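Side-chain contacts in glutaredoxin related protein (Sulfolobus solfataricus, PDB 4MNN), which probably acts as an atypical protein disulfide oxidoreductase of the glutaredoxin family, handling thiol-disulfide exchange through thioredoxin-type units: residues R57-Y62 and V79-N84; K104-P109 and D146-L151. One frame throughout, in Å; residues are numbered along the deposited sequence.

Interaction 1 (R57-Y62 and V79-N84); sequences RVYYTY and VRISNN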
loop_
_atom_site.group_PDB
_atom_site.type_symbol
_atom_site.label_atom_id
_atom_site.label_comp_id
_atom_site.label_asym_id
_atom_site.label_seq_id
_atom_site.Cartn_x
_atom_site.Cartn_y
_atom_site.Cartn_z
ATOM N N ARG A 57 -4.944 4.419 -13.339
ATOM C CA ARG A 57 -4.104 3.320 -12.843
ATOM C C ARG A 57 -4.133 3.100 -11.333
ATOM O O ARG A 57 -3.871 4.025 -10.589
ATOM C CB ARG A 57 -2.651 3.517 -13.259
ATOM C CG ARG A 57 -1.700 2.452 -12.706
ATOM C CD ARG A 57 -0.315 2.612 -13.377
ATOM N NE ARG A 57 0.702 1.744 -12.759
ATOM C CZ ARG A 57 1.987 1.723 -13.102
ATOM N NH1 ARG A 57 2.431 2.528 -14.061
ATOM N NH2 ARG A 57 2.825 0.888 -12.498
ATOM N N VAL A 58 -4.411 1.869 -10.906
ATOM C CA VAL A 58 -4.409 1.524 -9.472
ATOM C C VAL A 58 -3.038 0.915 -9.146
ATOM O O VAL A 58 -2.657 -0.122 -9.697
ATOM C CB VAL A 58 -5.514 0.479 -9.125
ATOM C CG1 VAL A 58 -5.429 0.082 -7.631
ATOM C CG2 VAL A 58 -6.915 1.055 -9.445
ATOM N N TYR A 59 -2.277 1.584 -8.283
ATOM C CA TYR A 59 -0.972 1.101 -7.887
ATOM C C TYR A 59 -1.083 -0.002 -6.871
ATOM O O TYR A 59 -0.342 -0.984 -6.929
ATOM C CB TYR A 59 -0.127 2.251 -7.352
ATOM C CG TYR A 59 0.338 3.141 -8.481
ATOM C CD1 TYR A 59 -0.525 4.071 -9.058
ATOM C CD2 TYR A 59 1.625 3.000 -9.016
ATOM C CE1 TYR A 59 -0.123 4.855 -10.167
ATOM C CE2 TYR A 59 2.036 3.773 -10.115
ATOM C CZ TYR A 59 1.151 4.693 -10.677
ATOM O OH TYR A 59 1.545 5.477 -11.758
ATOM N N TYR A 60 -2.012 0.149 -5.936
ATOM C CA TYR A 60 -2.249 -0.914 -4.968
ATOM C C TYR A 60 -3.459 -0.585 -4.126
ATOM O O TYR A 60 -3.979 0.535 -4.171
ATOM C CB TYR A 60 -1.010 -1.098 -4.066
ATOM C CG TYR A 60 -0.653 0.117 -3.236
ATOM C CD1 TYR A 60 -1.330 0.398 -2.050
ATOM C CD2 TYR A 60 0.352 1.002 -3.648
ATOM C CE1 TYR A 60 -1.009 1.527 -1.288
ATOM C CE2 TYR A 60 0.674 2.154 -2.894
ATOM C CZ TYR A 60 -0.003 2.406 -1.726
ATOM O OH TYR A 60 0.265 3.534 -0.946
ATOM N N THR A 61 -3.902 -1.574 -3.357
ATOM C CA THR A 61 -5.001 -1.397 -2.417
ATOM C C THR A 61 -4.430 -1.914 -1.103
ATOM O O THR A 61 -3.790 -2.980 -1.075
ATOM C CB THR A 61 -6.217 -2.293 -2.701
ATOM O OG1 THR A 61 -6.769 -1.966 -3.968
ATOM C CG2 THR A 61 -7.309 -2.064 -1.626
ATOM N N TYR A 62 -4.660 -1.152 -0.043
ATOM C CA TYR A 62 -4.239 -1.510 1.291
ATOM C C TYR A 62 -5.554 -1.787 2.031
ATOM O O TYR A 62 -6.403 -0.867 2.175
ATOM C CB TYR A 62 -3.545 -0.311 1.940
ATOM C CG TYR A 62 -2.921 -0.629 3.269
ATOM C CD1 TYR A 62 -1.530 -0.759 3.408
ATOM C CD2 TYR A 62 -3.720 -0.782 4.419
ATOM C CE1 TYR A 62 -0.953 -1.032 4.661
ATOM C CE2 TYR A 62 -3.156 -1.054 5.673
ATOM C CZ TYR A 62 -1.783 -1.182 5.790
ATOM O OH TYR A 62 -1.248 -1.491 7.032
ATOM N N VAL A 79 4.448 10.115 -2.412
ATOM C CA VAL A 79 5.407 11.053 -2.994
ATOM C C VAL A 79 6.153 10.416 -4.165
ATOM O O VAL A 79 6.334 11.044 -5.202
ATOM C CB VAL A 79 6.404 11.512 -1.908
ATOM C CG1 VAL A 79 7.508 12.415 -2.526
ATOM C CG2 VAL A 79 5.636 12.229 -0.793
ATOM N N ARG A 80 6.599 9.167 -4.004
ATOM C CA ARG A 80 7.343 8.498 -5.077
ATOM C C ARG A 80 6.488 8.323 -6.323
ATOM O O ARG A 80 6.936 8.589 -7.440
ATOM C CB ARG A 80 7.869 7.131 -4.615
ATOM C CG ARG A 80 8.930 7.159 -3.524
ATOM C CD ARG A 80 9.881 5.932 -3.657
ATOM N NE ARG A 80 10.994 6.070 -2.726
ATOM C CZ ARG A 80 11.026 5.543 -1.505
ATOM N NH1 ARG A 80 9.999 4.812 -1.056
ATOM N NH2 ARG A 80 12.063 5.800 -0.707
ATOM N N ILE A 81 5.245 7.890 -6.126
ATOM C CA ILE A 81 4.345 7.695 -7.246
ATOM C C ILE A 81 4.026 9.053 -7.926
ATOM O O ILE A 81 4.040 9.153 -9.159
ATOM C CB ILE A 81 3.042 6.999 -6.768
ATOM C CG1 ILE A 81 3.343 5.542 -6.422
ATOM C CG2 ILE A 81 1.959 7.026 -7.856
ATOM C CD1 ILE A 81 2.260 4.905 -5.538
ATOM N N SER A 82 3.776 10.086 -7.129
ATOM C CA SER A 82 3.431 11.383 -7.698
ATOM C C SER A 82 4.580 12.020 -8.491
ATOM O O SER A 82 4.339 12.754 -9.452
ATOM C CB SER A 82 2.975 12.335 -6.595
ATOM O OG SER A 82 2.481 13.537 -7.157
ATOM N N ASN A 83 5.813 11.736 -8.083
ATOM C CA ASN A 83 7.012 12.271 -8.750
ATOM C C ASN A 83 7.580 11.275 -9.760
ATOM O O ASN A 83 8.516 11.587 -10.512
ATOM C CB ASN A 83 8.092 12.592 -7.725
ATOM C CG ASN A 83 7.779 13.835 -6.921
ATOM O OD1 ASN A 83 8.229 13.978 -5.795
ATOM N ND2 ASN A 83 7.016 14.741 -7.501
ATOM N N ASN A 84 7.001 10.082 -9.795
ATOM C CA ASN A 84 7.453 9.034 -10.713
ATOM C C ASN A 84 8.920 8.702 -10.488
ATOM O O ASN A 84 9.720 8.593 -11.439
ATOM C CB ASN A 84 7.222 9.436 -12.169
ATOM C CG ASN A 84 7.509 8.292 -13.132
ATOM O OD1 ASN A 84 7.389 7.122 -12.759
ATOM N ND2 ASN A 84 7.876 8.618 -14.374
#
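Ile81, on helix 71-83, lays its CG2 methyl over one face of the Tyr59 ring, and this CH-pi contact joins helix to strand 57-63 in the thioredoxin-like fold that opens the chain. The methyl carbon Ile81 CG2 stands 3.8 Å from the centroid of the Tyr59 ring and only 12° off the ring normal, so it sits over the centre rather than the rim. The two side chains run past each other in opposite directions, which brings Ile81 CD1 back toward the root of the tyrosine, 3.9 Å from Tyr59 CG. Both branches of the isoleucine thus touch the Tyr59 ring; with CG1 anti to the carbonyl carbon (chi1 -71°), CG2 is set over the middle of the ring and CD1 near its root, by Tyr59 CG and CB. On the opposite face lies the guanidinium of Arg57, with Arg57 NE about 3.5 Å above the ring plane and displaced toward the rim, so the Tyr59 ring is sandwiched between a cationic group and an aliphatic one. Were Tyr59 replaced by alanine, Ile81 CG2 would probably lose the ring face it rests on and the Arg57 guanidinium its flat partner. Tyr60 approaches the same isoleucine obliquely, while its hydroxyl is hydrogen-bonded to Ser77 and its ring stacks with Tyr122. That second approach is looser, Tyr60 CE2 lying 4.1 Å from Ile81 CD1.

Interaction 2 (K104-P109 and D146-L151); sequences KLFVTP and DKYRVL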
loop_
_atom_site.group_PDB
_atom_site.type_symbol
_atom_site.label_atom_id
_atom_site.label_comp_id
_atom_site.label_asym_id
_atom_site.label_seq_id
_atom_site.Cartn_x
_atom_site.Cartn_y
_atom_site.Cartn_z
ATOM N N LYS A 104 0.285 -10.492 -2.724
ATOM C CA LYS A 104 -0.394 -10.063 -1.509
ATOM C C LYS A 104 0.567 -10.067 -0.353
ATOM O O LYS A 104 1.233 -11.072 -0.085
ATOM C CB LYS A 104 -1.560 -10.983 -1.158
ATOM C CG LYS A 104 -2.626 -10.947 -2.241
ATOM C CD LYS A 104 -3.756 -11.932 -1.985
ATOM C CE LYS A 104 -4.799 -11.733 -3.110
ATOM N NZ LYS A 104 -6.054 -12.418 -2.820
ATOM N N LEU A 105 0.609 -8.945 0.344
ATOM C CA LEU A 105 1.479 -8.804 1.505
ATOM C C LEU A 105 0.607 -8.696 2.749
ATOM O O LEU A 105 -0.283 -7.859 2.792
ATOM C CB LEU A 105 2.323 -7.521 1.388
ATOM C CG LEU A 105 3.087 -7.184 2.684
ATOM C CD1 LEU A 105 4.130 -8.264 2.954
ATOM C CD2 LEU A 105 3.793 -5.799 2.582
ATOM N N PHE A 106 0.834 -9.565 3.727
ATOM C CA PHE A 106 0.131 -9.497 4.993
ATOM C C PHE A 106 1.038 -8.841 6.013
ATOM O O PHE A 106 2.208 -9.197 6.129
ATOM C CB PHE A 106 -0.263 -10.902 5.458
ATOM C CG PHE A 106 -1.335 -11.520 4.569
ATOM C CD1 PHE A 106 -2.675 -11.402 4.903
ATOM C CD2 PHE A 106 -0.995 -12.085 3.345
ATOM C CE1 PHE A 106 -3.665 -11.829 4.033
ATOM C CE2 PHE A 106 -1.977 -12.519 2.453
ATOM C CZ PHE A 106 -3.316 -12.385 2.808
ATOM N N VAL A 107 0.475 -7.893 6.758
ATOM C CA VAL A 107 1.203 -7.192 7.806
ATOM C C VAL A 107 0.302 -7.022 9.033
ATOM O O VAL A 107 -0.877 -7.388 9.012
ATOM C CB VAL A 107 1.588 -5.729 7.354
ATOM C CG1 VAL A 107 2.399 -5.750 6.050
ATOM C CG2 VAL A 107 0.299 -4.871 7.161
ATOM N N THR A 108 0.894 -6.502 10.109
ATOM C CA THR A 108 0.156 -6.089 11.310
ATOM C C THR A 108 0.932 -4.873 11.822
ATOM O O THR A 108 2.076 -4.663 11.427
ATOM C CB THR A 108 0.105 -7.166 12.430
ATOM O OG1 THR A 108 1.430 -7.401 12.949
ATOM C CG2 THR A 108 -0.463 -8.453 11.867
ATOM N N PRO A 109 0.309 -4.031 12.669
ATOM C CA PRO A 109 0.970 -2.842 13.219
ATOM C C PRO A 109 2.199 -3.217 14.053
ATOM O O PRO A 109 3.261 -2.611 13.913
ATOM C CB PRO A 109 -0.126 -2.202 14.072
ATOM C CG PRO A 109 -1.353 -2.483 13.281
ATOM C CD PRO A 109 -1.149 -3.962 12.881
ATOM N N ASP A 146 -6.228 -16.122 7.400
ATOM C CA ASP A 146 -6.345 -17.564 7.572
ATOM C C ASP A 146 -6.458 -18.335 6.274
ATOM O O ASP A 146 -5.977 -19.465 6.171
ATOM C CB ASP A 146 -7.488 -17.875 8.537
ATOM C CG ASP A 146 -7.149 -17.475 9.957
ATOM O OD1 ASP A 146 -5.939 -17.494 10.295
ATOM O OD2 ASP A 146 -8.069 -17.145 10.747
ATOM N N LYS A 147 -7.042 -17.706 5.266
ATOM C CA LYS A 147 -7.202 -18.335 3.976
ATOM C C LYS A 147 -5.825 -18.694 3.423
ATOM O O LYS A 147 -5.625 -19.768 2.810
ATOM C CB LYS A 147 -7.907 -17.368 3.025
ATOM C CG LYS A 147 -8.001 -17.887 1.596
ATOM C CD LYS A 147 -8.816 -16.955 0.705
ATOM C CE LYS A 147 -8.820 -17.470 -0.741
ATOM N NZ LYS A 147 -9.467 -16.486 -1.656
ATOM N N TYR A 148 -4.873 -17.778 3.649
ATOM C CA TYR A 148 -3.512 -17.989 3.169
ATOM C C TYR A 148 -2.572 -18.563 4.227
ATOM O O TYR A 148 -1.344 -18.622 4.030
ATOM C CB TYR A 148 -2.969 -16.685 2.542
ATOM C CG TYR A 148 -3.759 -16.289 1.309
ATOM C CD1 TYR A 148 -4.753 -15.315 1.386
ATOM C CD2 TYR A 148 -3.587 -16.960 0.096
ATOM C CE1 TYR A 148 -5.558 -15.016 0.293
ATOM C CE2 TYR A 148 -4.397 -16.666 -1.020
ATOM C CZ TYR A 148 -5.376 -15.691 -0.902
ATOM O OH TYR A 148 -6.197 -15.354 -1.974
ATOM N N ARG A 149 -3.151 -19.028 5.338
ATOM C CA ARG A 149 -2.381 -19.684 6.396
ATOM C C ARG A 149 -1.236 -18.858 6.971
ATOM O O ARG A 149 -0.151 -19.360 7.299
ATOM C CB ARG A 149 -1.852 -21.032 5.869
ATOM C CG ARG A 149 -2.956 -21.996 5.385
ATOM C CD ARG A 149 -2.312 -23.363 5.080
ATOM N NE ARG A 149 -3.237 -24.478 4.887
ATOM C CZ ARG A 149 -4.403 -24.425 4.245
ATOM N NH1 ARG A 149 -4.843 -23.283 3.712
ATOM N NH2 ARG A 149 -5.126 -25.536 4.109
ATOM N N VAL A 150 -1.514 -17.582 7.130
ATOM C CA VAL A 150 -0.547 -16.639 7.667
ATOM C C VAL A 150 -0.534 -16.670 9.198
ATOM O O VAL A 150 -1.588 -16.632 9.836
ATOM C CB VAL A 150 -0.896 -15.203 7.154
ATOM C CG1 VAL A 150 0.097 -14.127 7.750
ATOM C CG2 VAL A 150 -0.875 -15.205 5.595
ATOM N N LEU A 151 0.658 -16.810 9.774
ATOM C CA LEU A 151 0.831 -16.739 11.225
ATOM C C LEU A 151 1.731 -15.491 11.408
ATOM O O LEU A 151 1.242 -14.366 11.663
ATOM C CB LEU A 151 1.487 -18.023 11.796
ATOM C CG LEU A 151 0.572 -19.254 11.853
ATOM C CD1 LEU A 151 1.363 -20.465 12.338
ATOM C CD2 LEU A 151 -0.602 -18.965 12.804
#
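The Phe106 ring carries the CG2 methyl of Val150 over one face, and its far end, at CZ, meets the ring of Tyr148. Through these groups strand 101-107 of the second thioredoxin-fold unit is packed against the turn that follows helix 142-147. Val150 CG2 lies 4.0 Å from the centroid of the Phe106 ring and 21° off its normal, a CH-pi contact displaced toward the rim; its nearest ring atom is Phe106 CD2, at 3.8 Å. The other methyl works closer to the backbone, Val150 CG1 standing 4.0 Å from Phe106 CB. With CG1 anti to the backbone N (chi1 178°), the valine turns both branches to the phenylalanine. Tyr148 meets Phe106 differently: the planes are inclined at 42°, an oblique meeting, and the closest approach is 3.6 Å, from Phe106 CZ to Tyr148 CD1. One face of the tyrosine ring also carries Lys147 CG, set toward the rim.

Helix 142-147 ends in a Schellman motif whose C-prime residue, Arg149 with positive phi, sits between Tyr148 and Val150; the CB bonds of these two neighbours both point toward the strand. Ile157 of strand 155-158 touches both Phe106 and Tyr148, and the ring of Tyr136 meets that of Phe106 with the two planes nearly parallel. At the polar end Asp160 gathers two buried groups, forming a salt bridge with Lys104 and a hydrogen bond with Tyr148 OH. This shared carboxylate probably offsets the lysine's charge. Lys104 reaches it with its chain extended beyond CG, crossing the tyrosine at about a right angle and placing Lys104 NZ 3.1 Å from Tyr148 OH.

Overall arrangement
Both segments of interaction 1 precede those of interaction 2 in the chain, and their centres lie 22 Å apart on opposite sides of the chain's centre. Each belongs to its own thioredoxin-type region, yet one mixed beta-sheet serves both: strand 57-63 neighbours strand 131-137, which in turn neighbours strand 101-107. This continuous beta-sheet fits two thioredoxin-fold units joined side by side, as in protein disulfide oxidoreductases. The segments even meet directly, Tyr62 OH packing 3.7 Å from Val107 CG2. Helix 114-127 bridges them further, touching Ile81 through Gln126 and Val107 through Cys114, which is disulfide-bonded to Cys111 in a CxxC motif that is probably the redox site.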